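Long-range contact in putative glutathionylspermidine synthase (PDB 3N6X), which is probably an ATP-dependent ligase of the circularly permuted ATP-grasp type, perhaps joining glutathione to spermidine: residues P195-N206 against L434-G444. Sequence-based numbering, arbitrary orientation.
Sequences PVEHYPQVLLNN and LSGKTVSLVPG. With GOL (glycerol), chain V.
L434, from the antiparallel hairpin of strands 423-435 and 439-441 within the ATP-grasp family region, and V442, further along segment 434-444, press against one side of helix 199-209 and the turn before it; reciprocal L434–S440 backbone bonds define that hairpin. Both L434 methyls carry the apolar contact: L434 CD1 lies 3.7 Å from Y199 CE2 and also meets V202 CG1, whereas CD2 approaches L203 CD1, with Y199 OH a van der Waals neighbour. V442 divides its methyls likewise. V442 CG1, anti to the backbone N (chi1 158°), is in van der Waals contact with V196 O at 3.7 Å, and CG2 rests on Y199 CA and CB. V170 and M173 of helix 170-183 also touch Y199.

Polar links are indirect. Glycerol, probably from crystallisation, bridges the segments: its O1 is hydrogen-bonded to H198 NE2 (2.9 Å, 159°) near the imidazole plane, and its O3 to S440 OG (3.1 Å). V442 CG2 lies over one face of that imidazole, and H198 CE1 is 3.9 Å from V442 CG1; an alanine in place of H198 would probably leave glycerol O1 without its nitrogen partner and the V442 methyls without the ring packed beside them. At the hairpin turn, one water joins N206 OD1 (2.9 Å), T438 O and S440 OG, while N206 OD1 also sits 3.4 Å from L434 CB.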
loop_
_atom_site.group_PDB
_atom_site.type_symbol
_atom_site.label_atom_id
_atom_site.label_comp_id
_atom_site.label_asym_id
_atom_site.label_seq_id
_atom_site.Cartn_x
_atom_site.Cartn_y
_atom_site.Cartn_z
ATOM N N PRO A 195 -8.890 1.914 -17.501
ATOM C CA PRO A 195 -9.342 0.689 -16.810
ATOM C C PRO A 195 -8.323 0.145 -15.802
ATOM O O PRO A 195 -7.141 0.468 -15.887
ATOM C CB PRO A 195 -9.573 -0.285 -17.959
ATOM C CG PRO A 195 -8.589 0.127 -18.995
ATOM C CD PRO A 195 -8.467 1.625 -18.893
ATOM N N VAL A 196 -8.787 -0.713 -14.861
ATOM C CA VAL A 196 -7.936 -1.283 -13.801
ATOM C C VAL A 196 -8.008 -2.805 -13.732
ATOM O O VAL A 196 -7.133 -3.431 -13.120
ATOM C CB VAL A 196 -8.247 -0.659 -12.403
ATOM C CG1 VAL A 196 -7.795 0.793 -12.327
ATOM C CG2 VAL A 196 -9.727 -0.794 -12.048
ATOM N N GLU A 197 -9.072 -3.407 -14.310
ATOM C CA GLU A 197 -9.346 -4.847 -14.154
ATOM C C GLU A 197 -8.332 -5.824 -14.747
ATOM O O GLU A 197 -8.415 -7.027 -14.478
ATOM C CB GLU A 197 -10.797 -5.203 -14.502
ATOM C CG GLU A 197 -11.168 -5.037 -15.966
ATOM C CD GLU A 197 -12.613 -5.393 -16.252
ATOM O OE1 GLU A 197 -12.965 -6.592 -16.148
ATOM O OE2 GLU A 197 -13.410 -4.465 -16.519
ATOM N N HIS A 198 -7.337 -5.310 -15.481
ATOM C CA HIS A 198 -6.269 -6.136 -16.058
ATOM C C HIS A 198 -5.097 -6.346 -15.058
ATOM O O HIS A 198 -4.157 -7.078 -15.369
ATOM C CB HIS A 198 -5.763 -5.519 -17.368
ATOM C CG HIS A 198 -5.235 -4.121 -17.218
ATOM N ND1 HIS A 198 -6.046 -3.080 -16.778
ATOM C CD2 HIS A 198 -4.005 -3.630 -17.482
ATOM C CE1 HIS A 198 -5.285 -2.001 -16.790
ATOM N NE2 HIS A 198 -4.046 -2.281 -17.199
ATOM N N TYR A 199 -5.173 -5.711 -13.862
ATOM C CA TYR A 199 -4.153 -5.812 -12.808
ATOM C C TYR A 199 -3.743 -7.269 -12.523
ATOM O O TYR A 199 -2.572 -7.574 -12.663
ATOM C CB TYR A 199 -4.594 -5.069 -11.508
ATOM C CG TYR A 199 -3.652 -5.290 -10.336
ATOM C CD1 TYR A 199 -3.738 -6.444 -9.551
ATOM C CD2 TYR A 199 -2.659 -4.363 -10.026
ATOM C CE1 TYR A 199 -2.839 -6.683 -8.518
ATOM C CE2 TYR A 199 -1.773 -4.578 -8.972
ATOM C CZ TYR A 199 -1.854 -5.749 -8.232
ATOM O OH TYR A 199 -0.991 -5.970 -7.189
ATOM N N PRO A 200 -4.695 -8.213 -12.215
ATOM C CA PRO A 200 -4.286 -9.605 -11.929
ATOM C C PRO A 200 -3.481 -10.293 -13.029
ATOM O O PRO A 200 -2.561 -11.057 -12.724
ATOM C CB PRO A 200 -5.619 -10.308 -11.683
ATOM C CG PRO A 200 -6.495 -9.244 -11.173
ATOM C CD PRO A 200 -6.140 -8.036 -11.972
ATOM N N GLN A 201 -3.786 -9.991 -14.302
ATOM C CA GLN A 201 -3.066 -10.582 -15.423
ATOM C C GLN A 201 -1.709 -9.925 -15.641
ATOM O O GLN A 201 -0.760 -10.606 -16.031
ATOM C CB GLN A 201 -3.925 -10.593 -16.702
ATOM C CG GLN A 201 -5.053 -11.633 -16.663
ATOM C CD GLN A 201 -4.562 -13.045 -16.426
ATOM O OE1 GLN A 201 -3.641 -13.541 -17.086
ATOM N NE2 GLN A 201 -5.190 -13.731 -15.504
ATOM N N VAL A 202 -1.596 -8.616 -15.333
ATOM C CA VAL A 202 -0.302 -7.909 -15.357
ATOM C C VAL A 202 0.580 -8.513 -14.236
ATOM O O VAL A 202 1.734 -8.847 -14.476
ATOM C CB VAL A 202 -0.462 -6.362 -15.191
ATOM C CG1 VAL A 202 0.907 -5.676 -15.007
ATOM C CG2 VAL A 202 -1.222 -5.752 -16.375
ATOM N N LEU A 203 0.002 -8.725 -13.044
ATOM C CA LEU A 203 0.738 -9.329 -11.929
ATOM C C LEU A 203 1.182 -10.776 -12.243
ATOM O O LEU A 203 2.339 -11.117 -12.019
ATOM C CB LEU A 203 -0.089 -9.268 -10.618
ATOM C CG LEU A 203 0.483 -10.055 -9.411
ATOM C CD1 LEU A 203 1.870 -9.543 -9.027
ATOM C CD2 LEU A 203 -0.476 -9.994 -8.214
ATOM N N LEU A 204 0.277 -11.606 -12.797
ATOM C CA LEU A 204 0.630 -12.978 -13.167
ATOM C C LEU A 204 1.788 -12.993 -14.173
ATOM O O LEU A 204 2.722 -13.771 -14.021
ATOM C CB LEU A 204 -0.595 -13.733 -13.727
ATOM C CG LEU A 204 -0.323 -15.156 -14.275
ATOM C CD1 LEU A 204 0.310 -16.065 -13.203
ATOM C CD2 LEU A 204 -1.570 -15.771 -14.818
ATOM N N ASN A 205 1.746 -12.109 -15.169
ATOM C CA ASN A 205 2.805 -12.021 -16.175
ATOM C C ASN A 205 4.156 -11.627 -15.551
ATOM O O ASN A 205 5.185 -12.203 -15.908
ATOM C CB ASN A 205 2.412 -11.054 -17.267
ATOM C CG ASN A 205 3.327 -11.104 -18.439
ATOM O OD1 ASN A 205 3.449 -12.135 -19.113
ATOM N ND2 ASN A 205 4.043 -10.007 -18.670
ATOM N N ASN A 206 4.139 -10.696 -14.583
ATOM C CA ASN A 206 5.336 -10.296 -13.847
ATOM C C ASN A 206 5.887 -11.434 -12.980
ATOM O O ASN A 206 7.110 -11.541 -12.831
ATOM C CB ASN A 206 5.056 -9.062 -12.980
ATOM C CG ASN A 206 5.071 -7.738 -13.727
ATOM O OD1 ASN A 206 4.746 -6.696 -13.176
ATOM N ND2 ASN A 206 5.404 -7.756 -14.996
ATOM N N LEU A 434 4.319 -2.445 -9.709
ATOM C CA LEU A 434 4.642 -3.817 -10.089
ATOM C C LEU A 434 5.976 -3.904 -10.778
ATOM O O LEU A 434 6.192 -3.223 -11.769
ATOM C CB LEU A 434 3.518 -4.406 -10.978
ATOM C CG LEU A 434 2.111 -4.453 -10.328
ATOM C CD1 LEU A 434 1.082 -4.959 -11.308
ATOM C CD2 LEU A 434 2.105 -5.335 -9.071
ATOM N N SER A 435 6.882 -4.726 -10.254
ATOM C CA SER A 435 8.211 -4.918 -10.843
ATOM C C SER A 435 8.409 -6.373 -11.246
ATOM O O SER A 435 8.353 -7.268 -10.408
ATOM C CB SER A 435 9.318 -4.511 -9.862
ATOM O OG SER A 435 9.130 -3.220 -9.313
ATOM N N GLY A 436 8.627 -6.584 -12.523
ATOM C CA GLY A 436 8.939 -7.883 -13.098
ATOM C C GLY A 436 10.159 -7.708 -13.958
ATOM O O GLY A 436 11.222 -7.336 -13.447
ATOM N N LYS A 437 9.996 -7.806 -15.277
ATOM C CA LYS A 437 11.103 -7.451 -16.162
ATOM C C LYS A 437 11.076 -5.950 -16.379
ATOM O O LYS A 437 12.121 -5.339 -16.593
ATOM C CB LYS A 437 11.062 -8.240 -17.479
ATOM C CG LYS A 437 11.871 -9.541 -17.386
ATOM C CD LYS A 437 11.659 -10.465 -18.587
ATOM C CE LYS A 437 11.902 -11.927 -18.243
ATOM N NZ LYS A 437 13.313 -12.191 -17.836
ATOM N N THR A 438 9.888 -5.336 -16.171
ATOM C CA THR A 438 9.677 -3.882 -16.227
ATOM C C THR A 438 8.978 -3.401 -14.954
ATOM O O THR A 438 8.346 -4.194 -14.252
ATOM C CB THR A 438 8.837 -3.497 -17.460
ATOM O OG1 THR A 438 7.669 -4.328 -17.507
ATOM C CG2 THR A 438 9.627 -3.603 -18.763
ATOM N N VAL A 439 9.076 -2.098 -14.672
ATOM C CA VAL A 439 8.428 -1.497 -13.520
ATOM C C VAL A 439 7.254 -0.650 -14.015
ATOM O O VAL A 439 7.439 0.220 -14.868
ATOM C CB VAL A 439 9.422 -0.696 -12.642
ATOM C CG1 VAL A 439 8.756 -0.235 -11.358
ATOM C CG2 VAL A 439 10.670 -1.521 -12.336
ATOM N N SER A 440 6.037 -0.967 -13.555
ATOM C CA SER A 440 4.838 -0.302 -14.047
ATOM C C SER A 440 3.773 -0.179 -12.984
ATOM O O SER A 440 3.868 -0.802 -11.925
ATOM C CB SER A 440 4.277 -1.045 -15.265
ATOM O OG SER A 440 3.903 -2.381 -14.952
ATOM N N LEU A 441 2.763 0.656 -13.264
ATOM C CA LEU A 441 1.608 0.859 -12.419
ATOM C C LEU A 441 0.391 0.709 -13.282
ATOM O O LEU A 441 0.333 1.299 -14.362
ATOM C CB LEU A 441 1.597 2.286 -11.845
ATOM C CG LEU A 441 2.432 2.548 -10.637
ATOM C CD1 LEU A 441 3.747 3.137 -11.028
ATOM C CD2 LEU A 441 1.742 3.511 -9.720
ATOM N N VAL A 442 -0.614 -0.013 -12.798
ATOM C CA VAL A 442 -1.919 -0.044 -13.446
ATOM C C VAL A 442 -2.561 1.324 -13.083
ATOM O O VAL A 442 -2.332 1.803 -11.975
ATOM C CB VAL A 442 -2.760 -1.270 -12.948
ATOM C CG1 VAL A 442 -4.253 -1.064 -13.169
ATOM C CG2 VAL A 442 -2.284 -2.559 -13.610
ATOM N N PRO A 443 -3.232 2.038 -14.026
ATOM C CA PRO A 443 -3.752 3.383 -13.691
ATOM C C PRO A 443 -4.944 3.369 -12.727
ATOM O O PRO A 443 -6.079 3.708 -13.091
ATOM C CB PRO A 443 -4.102 3.977 -15.057
ATOM C CG PRO A 443 -4.400 2.798 -15.900
ATOM C CD PRO A 443 -3.522 1.680 -15.429
ATOM N N GLY A 444 -4.654 3.028 -11.488
ATOM C CA GLY A 444 -5.636 2.991 -10.421
ATOM C C GLY A 444 -4.979 2.996 -9.068
ATOM O O GLY A 444 -3.766 2.806 -8.962
HETATM C C1 GOL V . -1.072 -0.169 -17.150
HETATM O O1 GOL V . -2.234 -0.121 -17.970
HETATM C C2 GOL V . -0.511 -1.574 -17.153
HETATM O O2 GOL V . -0.640 -2.170 -18.488
HETATM C C3 GOL V . 0.951 -1.489 -16.708
HETATM O O3 GOL V . 1.613 -2.724 -16.963
HETATM O O HOH W 1 5.604 -4.300 -14.585
#